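Local coordinates for acyl-coenzyme A oxidase (Caenorhabditis elegans, PDB 5K3J), which catalyses the FAD-dependent desaturation of ascaroside-CoA thioesters, the first step of peroxisomal beta-oxidation in the making of short-chain ascaroside pheromones, at residues A379-H382 / A383-G387; A443-L446 / V447-E451; S519-E522 / L523-A526. All blocks are in the same frame, centred on the assembly; numbering follows the deposited sequence.

In the fold
All three contacts are local, i to i+4 turns of helix in the all-alpha part of the oxidase, and all are mainly buried. Interaction 1 (379-387) starts helix 379-405 and interaction 2 (443-451) ends helix 435-450; they touch where Ala383 packs on Tyr445. Interaction 2 also touches interaction 3 (519-526), the start of helix 520-543, through Ala443, Val447 and Leu523. Interactions 1 and 2 serve two ends of one nucleotide: interaction 1 sets a histidine ring against the adenine of ascaroside-CoA, and interaction 2 an arginine, the partly exposed Arg444, beside its 3'-phosphate. Interaction 3 turns an arginine to ATP and is the one that meets the second subunit.

Interaction 1 of 3, residues A379-H382 / A383-G387; sequences ADLH and ALTSG. With 6QA (~{S}-[2-[3-[[(2~{R})-4-[[[(2~{R},3~{S},4~{R},5~{R})-5-(6-aminopurin-9-yl)-4-oxidanyl-3-phosphonooxy-oxolan-2-yl]methoxy-oxidanyl-phosphoryl]oxy-oxidanyl-phosphoryl]oxy-3,3-dimethyl-2-oxidanyl-butanoyl]amino]propanoylamino]ethyl] 5-[(2~{R},3~{R},5~{R},6~{S})-6-methyl-3,5-bis(oxidanyl)oxan-2-yl]oxypentanethioate), chain E.
Leu381 O is approached by two groups of Thr385 at once, one turn further along the helix. Thr385 N bonds to Leu381 O at 3.0 Å. Thr385 OG1 lies 2.8 Å from the same Leu381 O, but His382 O stands at 3.1 Å from OG1, and the single hydroxyl proton may serve either carbonyl. The hydroxyl is placed there by its first torsion (chi1 52°), which sets OG1 between the backbone N and the carbonyl carbon. The methyl of the same residue, Thr385 CG2, meets Leu381 CD1 at 3.5 Å.

His382 shows how a helix can hold a flat group ready for a ligand. With CG anti to the backbone N (chi1 162°), the ring leans forward beside the next turn, where Ser386 OG sits 3.4 Å above the His382 ring plane, over the ring centre. The opposite face receives the adenine of the bound ascaroside-CoA: its C44 stands 3.7 Å above the His382 ring plane, displaced toward the ring's rim. Close by, the exocyclic amino nitrogen N45 of the CoA comes within 3.2 Å of His382 ND1. The other ring nitrogen, NE2, is hydrogen-bonded to Gln441 OE1, a bond that would hold the rotation of the imidazole between serine and purine.

This first part of helix 379-405 is wedged among three other helices: Ala383 and Ser386 rest on helix 435-450, His382 and Thr385 meet Arg293 of helix 287-315, and Leu381 and Leu384 pack against helix 343-363.

Interaction 2 of 3, residues A443-L446 / V447-E451; sequences ARYL and VKSVE. With 6QA (~{S}-[2-[3-[[(2~{R})-4-[[[(2~{R},3~{S},4~{R},5~{R})-5-(6-aminopurin-9-yl)-4-oxidanyl-3-phosphonooxy-oxolan-2-yl]methoxy-oxidanyl-phosphoryl]oxy-oxidanyl-phosphoryl]oxy-3,3-dimethyl-2-oxidanyl-butanoyl]amino]propanoylamino]ethyl] 5-[(2~{R},3~{R},5~{R},6~{S})-6-methyl-3,5-bis(oxidanyl)oxan-2-yl]oxypentanethioate), chain E.
Val447, Lys448 and Val450 send their backbone N-H groups back four residues to the carbonyls of Ala443, Arg444 and Leu446, closing the last turns of helix 435-450 before Glu451 leaves the helical conformation. Between these regular bonds, the N-H of Ser449 bonds only weakly to Tyr445 O, and its hydroxyl adds a second grip: Ser449 OG donates to Tyr445 O at 2.9 Å, with a C=O...OG angle of 169°. The same OG lies 4.0 Å above the Tyr445 ring, over its centre.

With CG anti to the backbone N (chi1 161°), that ring stands out from the helix and leans slightly toward the following turn. Lys448 meets it through its aliphatic part, Lys448 CE standing 3.7 Å from Tyr445 CD1, with the lysine chain bent at chi2 (99°).

Arg444 points to the ligand instead. Its NH2 comes within 3.2 Å of O51 of the 3'-phosphate of ascaroside-CoA, while Arg444 CB, 3.4 Å from O52, lies beside the same phosphate. Trp516 makes a cation-pi contact with the guanidinium, and Arg512 brings a second positive group close to it, so the phosphate probably lies in a positive field. A basic side chain turned to the 3'-phosphate from a helix packed against its neighbours belongs to the nucleotide end of a CoA-binding pocket, as the acyl-CoA oxidase fold provides it.

Interaction 3 of 3, residues S519-E522 / L523-A526; sequences SAVE and LTRA. With ATP (adenosine-5'-triphosphate), chain D.
The shared ATP site of the dimer takes one of its arginines, Arg525, from the first turns of helix 520-543, and the contact between 519-522 and 523-526 helps to position that side chain, together with Tyr591 of the second subunit. Arg525 is extended from CG to NE and lies alongside Val521, whose CG1 is 3.4 Å from Arg525 NH2. Glu522, three residues before Arg525, crosses it obliquely: its OE2 forms a salt bridge with Arg525 NE (3.5 Å), the carboxylate and guanidinium planes 31° apart. Tyr591 of the second subunit ties this pair together, its hydroxyl hydrogen-bonded to both Glu522 OE2 and Arg525 NH2, while Glu522 OE1 is bound by Gln494. With NE and NH2 thus engaged, NH1 faces the triphosphate, where O2G lies 3.1 Å from Arg525 NH1, at the edge of the guanidinium and in its plane.

From Ala520 on the backbone is helical, and Val521 O accepts from both Arg525 N (3.0 Å) and Thr524 OG1. Leu523, beside them, packs on helix 435-450. Together with Arg528 and Tyr573, and with His340 and Gln402 of the second subunit, Arg525 forms part of a nucleotide site built across the subunit interface.

Interaction 1 of 3, residues A379-H382 / A383-G387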
# COMPACT_ATOMS: atom_id res chain seq x y z
N ALA A 379 5.05 -27.39 17.43
CA ALA A 379 5.15 -26.08 18.07
C ALA A 379 6.30 -25.26 17.50
O ALA A 379 6.20 -24.05 17.35
CB ALA A 379 5.30 -26.24 19.57
N ASP A 380 7.40 -25.94 17.17
CA ASP A 380 8.59 -25.26 16.65
C ASP A 380 8.36 -24.73 15.24
O ASP A 380 8.95 -23.72 14.84
CB ASP A 380 9.79 -26.20 16.67
CG ASP A 380 10.24 -26.53 18.07
OD1 ASP A 380 9.37 -26.84 18.92
OD2 ASP A 380 11.46 -26.49 18.33
N LEU A 381 7.51 -25.41 14.48
CA LEU A 381 7.20 -24.97 13.13
C LEU A 381 6.18 -23.84 13.15
O LEU A 381 6.31 -22.87 12.41
CB LEU A 381 6.68 -26.13 12.28
CG LEU A 381 6.16 -25.71 10.91
CD1 LEU A 381 7.22 -24.94 10.15
CD2 LEU A 381 5.69 -26.91 10.11
N HIS A 382 5.16 -23.98 14.00
CA HIS A 382 4.11 -22.98 14.12
C HIS A 382 4.67 -21.59 14.37
O HIS A 382 4.28 -20.62 13.71
CB HIS A 382 3.14 -23.33 15.24
CG HIS A 382 2.30 -22.18 15.69
ND1 HIS A 382 1.20 -21.73 14.99
CD2 HIS A 382 2.41 -21.37 16.77
CE1 HIS A 382 0.66 -20.70 15.62
NE2 HIS A 382 1.38 -20.46 16.70
N ALA A 383 5.60 -21.50 15.31
CA ALA A 383 6.16 -20.22 15.72
C ALA A 383 7.08 -19.63 14.66
O ALA A 383 7.09 -18.42 14.46
CB ALA A 383 6.89 -20.36 17.02
N LEU A 384 7.86 -20.48 14.00
CA LEU A 384 8.73 -20.03 12.92
C LEU A 384 7.89 -19.39 11.81
O LEU A 384 8.14 -18.26 11.40
CB LEU A 384 9.56 -21.18 12.35
CG LEU A 384 10.40 -20.79 11.14
CD1 LEU A 384 11.34 -19.63 11.48
CD2 LEU A 384 11.18 -21.97 10.58
N THR A 385 6.87 -20.12 11.37
CA THR A 385 5.99 -19.67 10.29
C THR A 385 5.05 -18.57 10.76
O THR A 385 4.45 -17.87 9.94
CB THR A 385 5.16 -20.84 9.73
OG1 THR A 385 4.50 -21.52 10.80
CG2 THR A 385 6.06 -21.81 9.01
N SER A 386 4.92 -18.41 12.07
CA SER A 386 4.11 -17.34 12.63
C SER A 386 4.71 -15.98 12.30
O SER A 386 4.02 -15.08 11.82
CB SER A 386 3.97 -17.50 14.14
OG SER A 386 3.24 -18.68 14.45
N GLY A 387 6.00 -15.84 12.57
CA GLY A 387 6.70 -14.61 12.29
C GLY A 387 7.12 -14.52 10.84
O GLY A 387 7.20 -13.43 10.28
P26 6QA E . -6.23 -19.93 20.52
P29 6QA E . -5.09 -20.79 23.18
P50 6QA E . 1.70 -20.37 24.90
O01 6QA E . -2.48 -16.54 -0.54
C02 6QA E . -3.17 -17.68 0.03
C03 6QA E . -4.57 -17.11 0.32
O04 6QA E . -5.29 -17.93 1.12
C05 6QA E . -4.98 -17.88 2.48
C06 6QA E . -6.28 -17.47 3.24
C07 6QA E . -6.24 -18.15 4.63
C08 6QA E . -7.66 -18.28 5.15
C09 6QA E . -7.82 -17.60 6.44
S10 6QA E . -8.59 -18.66 7.77
C11 6QA E . -7.64 -18.71 9.31
C12 6QA E . -6.62 -17.63 9.49
N13 6QA E . -6.82 -17.05 10.76
C14 6QA E . -5.81 -17.13 11.80
C15 6QA E . -6.06 -16.46 13.19
C16 6QA E . -5.94 -17.58 14.28
N17 6QA E . -5.12 -17.14 15.43
C18 6QA E . -5.33 -17.81 16.72
C19 6QA E . -4.49 -17.38 17.92
O20 6QA E . -3.74 -16.24 17.58
C21 6QA E . -3.52 -18.51 18.38
C22 6QA E . -2.89 -17.92 19.71
C23 6QA E . -2.49 -18.79 17.25
C24 6QA E . -4.18 -19.84 18.73
O25 6QA E . -4.62 -19.89 20.10
O27 6QA E . -6.99 -18.66 20.09
O28 6QA E . -6.26 -20.09 22.22
O30 6QA E . -5.67 -22.11 23.70
O31 6QA E . -3.68 -20.99 22.28
C32 6QA E . -2.48 -20.47 22.69
C33 6QA E . -1.61 -21.67 23.26
O34 6QA E . -1.72 -22.70 22.52
C35 6QA E . -0.29 -23.03 21.82
N36 6QA E . -0.50 -23.11 20.36
C37 6QA E . -1.22 -22.26 19.62
N38 6QA E . -1.21 -22.62 18.34
C39 6QA E . -0.46 -23.75 18.23
C40 6QA E . -0.01 -24.07 19.51
N41 6QA E . 0.77 -25.17 19.68
C42 6QA E . 1.10 -25.93 18.63
N43 6QA E . 0.68 -25.65 17.38
C44 6QA E . -0.09 -24.59 17.14
N45 6QA E . -0.55 -24.29 15.78
C46 6QA E . 0.54 -22.10 22.16
O47 6QA E . 1.79 -22.70 22.73
C48 6QA E . -0.13 -21.24 23.22
O49 6QA E . 0.45 -21.41 24.47
O51 6QA E . 1.26 -19.54 26.07
O52 6QA E . 2.04 -19.45 23.71
O53 6QA E . 2.93 -21.17 25.23
O54 6QA E . -4.80 -19.87 24.34
O55 6QA E . -6.89 -21.14 19.90
O56 6QA E . -6.15 -18.67 16.82
O57 6QA E . -4.79 -17.71 11.62
O58 6QA E . -7.48 -16.42 6.52
O59 6QA E . -5.33 -16.93 -0.90
C60 6QA E . -5.44 -18.13 -1.67
C61 6QA E . -6.33 -17.73 -2.82
C62 6QA E . -4.04 -18.67 -2.06
C63 6QA E . -3.16 -18.83 -0.90
O64 6QA E . -4.20 -19.99 -2.70

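Interaction 2 of 3, residues A443-L446 / V447-E451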
# COMPACT_ATOMS: atom_id res chain seq x y z
N ALA A 443 6.80 -14.68 19.57
CA ALA A 443 7.41 -14.07 20.74
C ALA A 443 7.22 -14.94 21.97
O ALA A 443 8.06 -14.94 22.87
CB ALA A 443 6.83 -12.69 20.97
N ARG A 444 6.11 -15.67 22.02
CA ARG A 444 5.85 -16.59 23.12
C ARG A 444 6.80 -17.78 23.06
O ARG A 444 7.23 -18.31 24.08
CB ARG A 444 4.40 -17.07 23.09
CG ARG A 444 3.41 -16.02 23.54
CD ARG A 444 2.35 -16.62 24.45
NE ARG A 444 1.61 -15.60 25.19
CZ ARG A 444 1.44 -15.62 26.51
NH1 ARG A 444 0.75 -14.66 27.11
NH2 ARG A 444 1.96 -16.60 27.23
N TYR A 445 7.13 -18.20 21.84
CA TYR A 445 8.06 -19.30 21.62
C TYR A 445 9.48 -18.83 21.87
O TYR A 445 10.38 -19.64 22.10
CB TYR A 445 7.89 -19.84 20.20
CG TYR A 445 9.04 -20.66 19.64
CD1 TYR A 445 9.13 -22.04 19.87
CD2 TYR A 445 10.01 -20.07 18.84
CE1 TYR A 445 10.17 -22.78 19.34
CE2 TYR A 445 11.05 -20.81 18.31
CZ TYR A 445 11.13 -22.16 18.56
OH TYR A 445 12.17 -22.90 18.03
N LEU A 446 9.68 -17.52 21.84
CA LEU A 446 10.98 -16.92 22.12
C LEU A 446 11.18 -16.75 23.62
O LEU A 446 12.29 -16.93 24.13
CB LEU A 446 11.13 -15.58 21.40
CG LEU A 446 11.28 -15.65 19.88
CD1 LEU A 446 11.60 -14.27 19.30
CD2 LEU A 446 12.34 -16.67 19.48
N VAL A 447 10.11 -16.39 24.32
CA VAL A 447 10.15 -16.30 25.78
C VAL A 447 10.43 -17.67 26.36
O VAL A 447 11.36 -17.84 27.14
CB VAL A 447 8.84 -15.75 26.36
CG1 VAL A 447 8.82 -15.94 27.88
CG2 VAL A 447 8.67 -14.29 26.00
N LYS A 448 9.63 -18.65 25.96
CA LYS A 448 9.77 -20.01 26.46
C LYS A 448 11.12 -20.60 26.10
O LYS A 448 11.67 -21.41 26.84
CB LYS A 448 8.63 -20.89 25.93
CG LYS A 448 8.83 -21.45 24.52
CD LYS A 448 9.34 -22.89 24.58
CE LYS A 448 9.60 -23.47 23.20
NZ LYS A 448 10.20 -24.83 23.31
N SER A 449 11.67 -20.20 24.95
CA SER A 449 12.98 -20.67 24.54
C SER A 449 14.04 -20.05 25.44
O SER A 449 14.94 -20.75 25.92
CB SER A 449 13.26 -20.33 23.07
OG SER A 449 12.72 -21.32 22.20
N VAL A 450 13.94 -18.75 25.67
CA VAL A 450 14.77 -18.08 26.67
C VAL A 450 14.46 -18.65 28.05
O VAL A 450 15.37 -19.06 28.77
CB VAL A 450 14.56 -16.56 26.68
CG1 VAL A 450 15.26 -15.94 27.87
CG2 VAL A 450 15.07 -15.95 25.39
N GLU A 451 13.18 -18.68 28.40
CA GLU A 451 12.74 -19.27 29.66
C GLU A 451 13.01 -20.77 29.68
O GLU A 451 12.08 -21.57 29.76
CB GLU A 451 11.26 -19.03 29.92
CG GLU A 451 10.93 -17.68 30.55
CD GLU A 451 9.60 -17.71 31.27
OE1 GLU A 451 8.72 -18.50 30.87
OE2 GLU A 451 9.42 -16.94 32.24
P26 6QA E . -6.23 -19.93 20.52
P29 6QA E . -5.09 -20.79 23.18
P50 6QA E . 1.70 -20.37 24.90
O01 6QA E . -2.48 -16.54 -0.54
C02 6QA E . -3.17 -17.68 0.03
C03 6QA E . -4.57 -17.11 0.32
O04 6QA E . -5.29 -17.93 1.12
C05 6QA E . -4.98 -17.88 2.48
C06 6QA E . -6.28 -17.47 3.24
C07 6QA E . -6.24 -18.15 4.63
C08 6QA E . -7.66 -18.28 5.15
C09 6QA E . -7.82 -17.60 6.44
S10 6QA E . -8.59 -18.66 7.77
C11 6QA E . -7.64 -18.71 9.31
C12 6QA E . -6.62 -17.63 9.49
N13 6QA E . -6.82 -17.05 10.76
C14 6QA E . -5.81 -17.13 11.80
C15 6QA E . -6.06 -16.46 13.19
C16 6QA E . -5.94 -17.58 14.28
N17 6QA E . -5.12 -17.14 15.43
C18 6QA E . -5.33 -17.81 16.72
C19 6QA E . -4.49 -17.38 17.92
O20 6QA E . -3.74 -16.24 17.58
C21 6QA E . -3.52 -18.51 18.38
C22 6QA E . -2.89 -17.92 19.71
C23 6QA E . -2.49 -18.79 17.25
C24 6QA E . -4.18 -19.84 18.73
O25 6QA E . -4.62 -19.89 20.10
O27 6QA E . -6.99 -18.66 20.09
O28 6QA E . -6.26 -20.09 22.22
O30 6QA E . -5.67 -22.11 23.70
O31 6QA E . -3.68 -20.99 22.28
C32 6QA E . -2.48 -20.47 22.69
C33 6QA E . -1.61 -21.67 23.26
O34 6QA E . -1.72 -22.70 22.52
C35 6QA E . -0.29 -23.03 21.82
N36 6QA E . -0.50 -23.11 20.36
C37 6QA E . -1.22 -22.26 19.62
N38 6QA E . -1.21 -22.62 18.34
C39 6QA E . -0.46 -23.75 18.23
C40 6QA E . -0.01 -24.07 19.51
N41 6QA E . 0.77 -25.17 19.68
C42 6QA E . 1.10 -25.93 18.63
N43 6QA E . 0.68 -25.65 17.38
C44 6QA E . -0.09 -24.59 17.14
N45 6QA E . -0.55 -24.29 15.78
C46 6QA E . 0.54 -22.10 22.16
O47 6QA E . 1.79 -22.70 22.73
C48 6QA E . -0.13 -21.24 23.22
O49 6QA E . 0.45 -21.41 24.47
O51 6QA E . 1.26 -19.54 26.07
O52 6QA E . 2.04 -19.45 23.71
O53 6QA E . 2.93 -21.17 25.23
O54 6QA E . -4.80 -19.87 24.34
O55 6QA E . -6.89 -21.14 19.90
O56 6QA E . -6.15 -18.67 16.82
O57 6QA E . -4.79 -17.71 11.62
O58 6QA E . -7.48 -16.42 6.52
O59 6QA E . -5.33 -16.93 -0.90
C60 6QA E . -5.44 -18.13 -1.67
C61 6QA E . -6.33 -17.73 -2.82
C62 6QA E . -4.04 -18.67 -2.06
C63 6QA E . -3.16 -18.83 -0.90
O64 6QA E . -4.20 -19.99 -2.70

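Interaction 3 of 3, residues S519-E522 / L523-A526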
# COMPACT_ATOMS: atom_id res chain seq x y z
N SER A 519 4.68 -5.21 27.35
CA SER A 519 5.96 -5.49 26.70
C SER A 519 5.76 -5.94 25.25
O SER A 519 6.71 -6.37 24.60
CB SER A 519 6.72 -6.57 27.47
OG SER A 519 5.98 -7.78 27.50
N ALA A 520 4.53 -5.81 24.76
CA ALA A 520 4.12 -6.41 23.49
C ALA A 520 4.92 -5.91 22.29
O ALA A 520 5.13 -6.65 21.33
CB ALA A 520 2.63 -6.19 23.26
N VAL A 521 5.34 -4.65 22.32
CA VAL A 521 6.08 -4.08 21.19
C VAL A 521 7.51 -4.60 21.13
O VAL A 521 7.99 -4.98 20.06
CB VAL A 521 6.11 -2.54 21.25
CG1 VAL A 521 6.88 -1.98 20.06
CG2 VAL A 521 4.70 -1.99 21.25
N GLU A 522 8.19 -4.63 22.28
CA GLU A 522 9.54 -5.17 22.37
C GLU A 522 9.58 -6.62 21.89
O GLU A 522 10.51 -7.02 21.18
CB GLU A 522 10.07 -5.09 23.80
CG GLU A 522 10.39 -3.68 24.25
CD GLU A 522 11.46 -3.02 23.41
OE1 GLU A 522 12.46 -3.70 23.09
OE2 GLU A 522 11.30 -1.84 23.06
N LEU A 523 8.57 -7.38 22.28
CA LEU A 523 8.46 -8.79 21.92
C LEU A 523 8.32 -8.99 20.42
O LEU A 523 8.80 -9.98 19.87
CB LEU A 523 7.26 -9.41 22.64
CG LEU A 523 7.37 -9.47 24.17
CD1 LEU A 523 6.01 -9.73 24.77
CD2 LEU A 523 8.34 -10.56 24.57
N THR A 524 7.65 -8.06 19.75
CA THR A 524 7.50 -8.14 18.30
C THR A 524 8.78 -7.72 17.60
O THR A 524 9.06 -8.17 16.49
CB THR A 524 6.34 -7.27 17.79
OG1 THR A 524 6.55 -5.91 18.18
CG2 THR A 524 5.01 -7.75 18.35
N ARG A 525 9.55 -6.84 18.23
CA ARG A 525 10.85 -6.47 17.70
C ARG A 525 11.76 -7.68 17.74
O ARG A 525 12.57 -7.90 16.83
CB ARG A 525 11.47 -5.32 18.50
CG ARG A 525 10.59 -4.08 18.59
CD ARG A 525 11.26 -3.01 19.43
NE ARG A 525 10.39 -1.86 19.67
CZ ARG A 525 10.21 -0.86 18.81
NH1 ARG A 525 10.85 -0.86 17.65
NH2 ARG A 525 9.40 0.14 19.11
N ALA A 526 11.61 -8.48 18.79
CA ALA A 526 12.36 -9.71 18.96
C ALA A 526 12.02 -10.72 17.87
O ALA A 526 12.91 -11.30 17.25
CB ALA A 526 12.10 -10.31 20.33
PG ATP D . 12.30 -2.11 14.21
O1G ATP D . 12.62 -3.11 15.29
O2G ATP D . 12.02 -0.72 14.73
O3G ATP D . 13.23 -2.16 13.02
PB ATP D . 10.02 -1.70 12.63
O1B ATP D . 9.95 -2.39 11.29
O2B ATP D . 10.51 -0.27 12.72
O3B ATP D . 10.88 -2.62 13.64
PA ATP D . 8.21 -0.87 14.57
O1A ATP D . 7.89 -1.75 15.75
O2A ATP D . 9.29 0.19 14.69
O3A ATP D . 8.57 -1.81 13.31
O5' ATP D . 6.86 -0.16 14.07
C5' ATP D . 6.84 0.60 12.87
C4' ATP D . 5.51 0.31 12.19
O4' ATP D . 5.62 -0.81 11.30
C3' ATP D . 4.47 -0.03 13.24
O3' ATP D . 3.34 0.83 13.11
C2' ATP D . 4.07 -1.47 12.96
O2' ATP D . 2.67 -1.66 13.08
C1' ATP D . 4.54 -1.71 11.53
N9 ATP D . 4.99 -3.11 11.33
C8 ATP D . 6.18 -3.61 11.70
N7 ATP D . 6.29 -4.93 11.37
C5 ATP D . 5.15 -5.28 10.76
C6 ATP D . 4.60 -6.53 10.17
N6 ATP D . 5.32 -7.68 10.15
N1 ATP D . 3.36 -6.47 9.63
C2 ATP D . 2.64 -5.33 9.64
N3 ATP D . 3.07 -4.17 10.17
C4 ATP D . 4.29 -4.09 10.73